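Local coordinates for Thiol:disulfide interchange protein DsbA (Pseudomonas aeruginosa, PDB 4ZL8) that acts as a periplasmic oxidoreductase of the thioredoxin family, probably introducing disulfide bonds into other proteins by handing over its own, at residues Ala65-Gly68 with Gly69-Val73; Ala93-Glu96 with Ala97-Glu101; Tyr129-Phe132 with Ala133-Gly136. The protein carries 1 engineered substitution. All coordinates share one frame; numbering follows the deposited sequence.

Contact 1: residues Ala65-Gly68 with Gly69-Val73; sequences ALFG and GIWNV
With chi1 of -67° in Trp-71 and -72° in Asn-72, both side chains leave the first turn of their helix with CG beside the backbone N, which brings the indole and the amide back to the loop that delivers the chain, Ala-65 to Gly-68. The Asn-72 amide grips the loop backbone: Gly-68 N donates to Asn-72 OD1 at 2.8 Å, approaching from above the carbonyl plane, away from the lone pairs. On the other branch, Asn-72 ND2 donates to a water 2.9 Å away, and the same water donates to Leu-66 O.

This is the junction where edge strand 58-64 of the thioredoxin-type sheet gives way to helix 70-84 of the helical part of DsbA, and Gly-69 is the N-cap. Gly-68 O takes a weak bond from Trp-71 N, 3.0 Å long.

The six-membered rings of Phe-67 and Trp-71 lie within 18° of parallel but are laterally displaced, their centroids 5.3 Å apart. They meet mainly at one corner, Phe-67 CD2 to Trp-71 CZ3 at 3.4 Å, and Phe-67 CB sits over one indole face near the rim. Ala-65 does double duty, its CB over the centre of the Phe-67 ring and its O in the plane of the indole, 3.4 Å from Trp-71 CE3. A water bridges Ala-65 O and Trp-71 O. The indole also stacks on Trp-34, near the Cys-37/Cys-40 redox pair.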
# COMPACT_ATOMS: atom_id res chain seq x y z
N ALA A 65 -0.61 6.42 -1.35
CA ALA A 65 -1.45 7.37 -2.06
C ALA A 65 -0.76 8.73 -1.97
O ALA A 65 -0.54 9.26 -0.87
CB ALA A 65 -2.84 7.42 -1.45
N LEU A 66 -0.36 9.25 -3.12
CA LEU A 66 0.40 10.49 -3.20
C LEU A 66 -0.56 11.62 -3.55
O LEU A 66 -0.54 12.14 -4.68
CB LEU A 66 1.53 10.35 -4.23
CG LEU A 66 2.45 9.17 -3.97
CD1 LEU A 66 3.45 9.04 -5.12
CD2 LEU A 66 3.17 9.28 -2.64
N PHE A 67 -1.36 12.00 -2.57
CA PHE A 67 -2.48 12.92 -2.77
C PHE A 67 -2.12 14.33 -2.31
O PHE A 67 -3.00 15.15 -2.03
CB PHE A 67 -3.71 12.41 -2.03
CG PHE A 67 -4.32 11.19 -2.65
CD1 PHE A 67 -3.79 10.64 -3.81
CD2 PHE A 67 -5.43 10.58 -2.08
CE1 PHE A 67 -4.34 9.53 -4.39
CE2 PHE A 67 -5.99 9.46 -2.67
CZ PHE A 67 -5.44 8.93 -3.82
N GLY A 68 -0.83 14.60 -2.21
CA GLY A 68 -0.35 15.93 -1.89
C GLY A 68 0.21 16.11 -0.48
O GLY A 68 -0.12 15.39 0.45
N GLY A 69 1.06 17.11 -0.34
CA GLY A 69 1.56 17.51 0.97
C GLY A 69 2.21 16.39 1.74
O GLY A 69 3.04 15.66 1.22
N ILE A 70 1.81 16.22 3.00
CA ILE A 70 2.41 15.24 3.85
C ILE A 70 2.18 13.81 3.34
O ILE A 70 2.96 12.90 3.64
CB ILE A 70 1.88 15.40 5.31
CG1 ILE A 70 2.69 14.54 6.27
CG2 ILE A 70 0.41 15.05 5.41
CD1 ILE A 70 4.12 14.98 6.40
N TRP A 71 1.11 13.60 2.57
CA TRP A 71 0.91 12.26 2.00
C TRP A 71 2.06 11.94 1.05
O TRP A 71 2.52 10.81 0.98
CB TRP A 71 -0.40 12.15 1.24
CG TRP A 71 -1.65 12.25 2.02
CD1 TRP A 71 -1.96 13.18 2.99
CD2 TRP A 71 -2.84 11.47 1.83
NE1 TRP A 71 -3.25 12.99 3.42
CE2 TRP A 71 -3.80 11.94 2.74
CE3 TRP A 71 -3.17 10.39 1.00
CZ2 TRP A 71 -5.08 11.40 2.81
CZ3 TRP A 71 -4.42 9.85 1.09
CH2 TRP A 71 -5.37 10.36 1.98
N ASN A 72 2.53 12.93 0.31
CA ASN A 72 3.62 12.71 -0.64
C ASN A 72 4.92 12.45 0.09
O ASN A 72 5.68 11.56 -0.27
CB ASN A 72 3.76 13.88 -1.60
CG ASN A 72 2.64 13.94 -2.61
OD1 ASN A 72 1.63 13.26 -2.48
ND2 ASN A 72 2.81 14.78 -3.62
N VAL A 73 5.18 13.21 1.14
CA VAL A 73 6.37 13.06 1.96
C VAL A 73 6.41 11.65 2.61
O VAL A 73 7.42 10.92 2.55
CB VAL A 73 6.39 14.16 3.03
CG1 VAL A 73 7.48 13.93 4.04
CG2 VAL A 73 6.55 15.53 2.36
O HOH W 1 1.32 8.35 1.21
O HOH W 2 0.66 14.66 -5.54

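Contact 2: residues Ala93-Glu96 with Ala97-Glu101; sequences AVFE and AIHKE
Ala-93 to His-99 run as regular alpha-helix, with i to i+4 bonds such as Ile-98 N to Val-94 O (3.1 Å), until Glu-96 O accepts twice, from Lys-100 N at 2.8 Å and from Glu-101 N at 3.1 Å. On one side of this last stretch of helix 87-99, Phe-95 and His-99 run alongside each other and meet at their edges, planes at 29°. Phe-95 CD1 meets His-99 CD2 at 3.8 Å. The imidazole edge also faces the backbone: Phe-95 O lies in its plane, 3.2 Å from His-99 CD2. Val-94 and Ile-98 pair in the same way, Val-94 CG1 against Ile-98 CD1.

Glu-96 bends at chi2 (74°), which carries its carboxylate over the base of Lys-100, so that Glu-96 OE2 touches Lys-100 CG at 3.3 Å. A water donates to both Ala-93 O and Glu-101 OE2.

The helix lies against the active-site end of the thioredoxin fold: Phe-95 touches the redox-active CxxC motif of Cys-37 and Cys-40 and meets Tyr-35 edge-to-face, while the His-99 ring stacks on Tyr-41. Glu-96 OE1 is hydrogen-bonded to Tyr-41 OH. Lys-100 NZ stays 6.0 Å from Glu-96 OE2, too far for a salt bridge, though the opposite charges probably still attract weakly. His-99 NE2 is hydrogen-bonded to the carbonyl Tyr-35 O, which can only accept, so this nitrogen must carry a proton.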
# COMPACT_ATOMS: atom_id res chain seq x y z
N ALA A 93 6.82 -0.06 13.17
CA ALA A 93 7.41 1.03 13.93
C ALA A 93 7.05 2.41 13.36
O ALA A 93 6.86 3.35 14.13
CB ALA A 93 8.93 0.87 14.00
N VAL A 94 6.96 2.52 12.04
CA VAL A 94 6.61 3.80 11.43
C VAL A 94 5.17 4.13 11.78
O VAL A 94 4.87 5.24 12.22
CB VAL A 94 6.83 3.79 9.91
CG1 VAL A 94 6.24 5.03 9.26
CG2 VAL A 94 8.32 3.68 9.58
N PHE A 95 4.27 3.17 11.62
CA PHE A 95 2.89 3.39 12.03
C PHE A 95 2.80 3.77 13.50
O PHE A 95 2.02 4.67 13.88
CB PHE A 95 2.03 2.14 11.76
CG PHE A 95 1.28 2.17 10.45
CD1 PHE A 95 0.27 3.10 10.23
CD2 PHE A 95 1.56 1.25 9.44
CE1 PHE A 95 -0.43 3.13 9.05
CE2 PHE A 95 0.85 1.28 8.26
CZ PHE A 95 -0.15 2.20 8.07
N GLU A 96 3.55 3.08 14.37
CA GLU A 96 3.45 3.34 15.79
C GLU A 96 4.02 4.74 16.12
O GLU A 96 3.47 5.46 16.97
CB GLU A 96 4.15 2.24 16.60
CG GLU A 96 3.63 2.10 18.03
CD GLU A 96 2.25 1.41 18.13
OE1 GLU A 96 1.58 1.12 17.10
OE2 GLU A 96 1.82 1.17 19.28
N ALA A 97 5.10 5.12 15.45
CA ALA A 97 5.70 6.44 15.69
C ALA A 97 4.69 7.56 15.41
O ALA A 97 4.54 8.50 16.18
CB ALA A 97 6.93 6.62 14.84
N ILE A 98 4.00 7.42 14.30
CA ILE A 98 3.07 8.46 13.84
C ILE A 98 1.81 8.49 14.68
O ILE A 98 1.35 9.55 15.06
CB ILE A 98 2.76 8.26 12.37
CG1 ILE A 98 3.99 8.61 11.54
CG2 ILE A 98 1.56 9.11 11.93
CD1 ILE A 98 3.94 8.18 10.07
N HIS A 99 1.27 7.33 15.04
CA HIS A 99 -0.04 7.28 15.68
C HIS A 99 0.00 7.15 17.18
O HIS A 99 -0.94 7.52 17.84
CB HIS A 99 -0.89 6.15 15.09
CG HIS A 99 -1.23 6.39 13.66
ND1 HIS A 99 -2.34 7.11 13.27
CD2 HIS A 99 -0.58 6.05 12.53
CE1 HIS A 99 -2.35 7.19 11.95
NE2 HIS A 99 -1.30 6.56 11.48
N LYS A 100 1.07 6.62 17.74
CA LYS A 100 1.15 6.49 19.19
C LYS A 100 2.18 7.45 19.79
O LYS A 100 1.95 7.98 20.88
CB LYS A 100 1.48 5.05 19.58
CG LYS A 100 0.34 4.07 19.29
CD LYS A 100 -1.00 4.54 19.85
CE LYS A 100 -2.10 3.52 19.61
NZ LYS A 100 -3.40 4.15 19.28
N GLU A 101 3.29 7.67 19.09
CA GLU A 101 4.39 8.45 19.67
C GLU A 101 4.37 9.93 19.24
O GLU A 101 5.26 10.68 19.60
CB GLU A 101 5.73 7.84 19.30
CG GLU A 101 5.90 6.37 19.68
CD GLU A 101 7.13 5.75 19.02
OE1 GLU A 101 8.06 6.51 18.65
OE2 GLU A 101 7.17 4.52 18.84
O HOH W 3 8.12 3.18 16.67

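Contact 3: residues Tyr129-Phe132 with Ala133-Gly136; sequences YNSF and AIKG
Helix 132-148 starts here with a serine N-cap: Ser-131 turns its hydroxyl back onto the first turn, where OG accepts from Ile-134 N at 3.3 Å along a nearly straight path (N-H...O angle 157°). The torsion makes this possible, for chi1 of 70° sets OG between the backbone N and the carbonyl carbon. The same OG is hydrogen-bonded to Thr-128 O, in the last turn of helix 122-129, so one hydroxyl links the end of one helix to the start of the next. The regular helical bonds follow at once, Lys-135 N to Ser-131 O and Gly-136 N to Phe-132 O.

Ile-134 packs its branches apart, CG1 against Ser-131 OG at 3.5 Å and CG2 against Tyr-129 O at 3.7 Å, before its end turns to Gln-76 and Leu-79 on helix 70-84. This two-residue connection between helices belongs to the helical region of DsbA. Gln-76 also donates from NE2 to Tyr-129 O, while the Tyr-129 side chain packs on Thr-80 of the same helix.

On another side of the turn, Lys-135 is modelled in two conformers. In one, a bend at chi4 (45°) curls its end back over the loop, and its NZ donates to a water at 2.9 Å that in turn donates to Tyr-129 O and Ser-131 O, each 2.8 Å away. In that same conformer a second water, bound to Asn-130 O, is held only weakly by Lys-135 NZ. The Phe-132 side chain leaves the backbone away from the following residues, yet its CD1 still comes within 3.2 Å of Ala-133 N.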
# COMPACT_ATOMS: atom_id res chain seq x y z
N TYR A 129 16.36 8.76 -0.62
CA TYR A 129 15.18 9.60 -0.61
C TYR A 129 15.24 10.67 -1.68
O TYR A 129 14.23 10.96 -2.32
CB TYR A 129 15.03 10.23 0.78
CG TYR A 129 13.77 11.06 1.00
CD1 TYR A 129 12.64 10.47 1.55
CD2 TYR A 129 13.72 12.41 0.70
CE1 TYR A 129 11.49 11.21 1.78
CE2 TYR A 129 12.58 13.16 0.93
CZ TYR A 129 11.47 12.54 1.45
OH TYR A 129 10.32 13.27 1.67
N ASN A 130 16.41 11.25 -1.88
CA ASN A 130 16.60 12.34 -2.82
C ASN A 130 17.00 11.88 -4.22
O ASN A 130 17.27 12.70 -5.09
CB ASN A 130 17.64 13.33 -2.27
CG ASN A 130 17.14 14.06 -1.04
OD1 ASN A 130 16.01 14.53 -1.02
ND2 ASN A 130 17.96 14.12 -0.00
N SER A 131 17.01 10.57 -4.44
CA SER A 131 17.57 10.02 -5.68
C SER A 131 16.63 10.12 -6.88
O SER A 131 15.41 10.21 -6.75
CB SER A 131 17.93 8.55 -5.50
OG SER A 131 16.77 7.73 -5.38
N PHE A 132 17.22 10.12 -8.07
CA PHE A 132 16.41 10.17 -9.27
C PHE A 132 15.53 8.92 -9.39
O PHE A 132 14.42 8.97 -9.93
CB PHE A 132 17.27 10.41 -10.52
CG PHE A 132 18.26 9.29 -10.83
CD1 PHE A 132 17.85 8.12 -11.43
CD2 PHE A 132 19.61 9.44 -10.53
CE1 PHE A 132 18.74 7.11 -11.73
CE2 PHE A 132 20.51 8.43 -10.84
CZ PHE A 132 20.07 7.27 -11.42
N ALA A 133 16.00 7.79 -8.88
CA ALA A 133 15.21 6.58 -9.00
C ALA A 133 13.90 6.72 -8.24
O ALA A 133 12.84 6.28 -8.68
CB ALA A 133 16.01 5.35 -8.54
N ILE A 134 13.97 7.34 -7.06
CA ILE A 134 12.79 7.54 -6.24
C ILE A 134 11.84 8.55 -6.91
O ILE A 134 10.63 8.40 -6.82
CB ILE A 134 13.17 7.90 -4.79
CG1 ILE A 134 13.67 6.64 -4.06
CG2 ILE A 134 11.98 8.54 -4.06
CD1 ILE A 134 12.63 5.56 -3.82
N LYS A 135 12.36 9.53 -7.63
CA LYS A 135 11.49 10.41 -8.41
C LYS A 135 10.64 9.60 -9.38
O LYS A 135 9.43 9.86 -9.54
CB LYS A 135 12.29 11.50 -9.11
CG LYS A 135 12.72 12.57 -8.12
CD LYS A 135 13.51 13.69 -8.75
CE LYS A 135 13.79 14.76 -7.72
NZ LYS A 135 14.24 14.21 -6.40
N GLY A 136 11.24 8.61 -10.03
CA GLY A 136 10.53 7.73 -10.93
C GLY A 136 9.50 6.86 -10.23
O GLY A 136 8.38 6.71 -10.71
O HOH W 4 13.81 11.69 -4.94
O HOH W 5 16.93 13.24 -8.15

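The three contacts follow one another along the chain and lie at helix starts or ends in the helical part of DsbA. Contact 1 is the entry from edge strand 58-64 into helix 70-84, contact 2 is the last stretch of helix 87-99, the next helix along, and contact 3 joins helix 122-129 to helix 132-148. The centres of contacts 1 and 2 are about 17 Å apart without touching; both lie near the redox-active disulfide. Contact 3, about 25 Å from contact 2 and 15 Å from contact 1 centre to centre, packs against helix 70-84 beyond its first turn. It touches contact 1 through Val-73 CG1 and Tyr-129 OH, 3.8 Å apart, so helix 70-84 spans from the active-site side to the junction of the later helices.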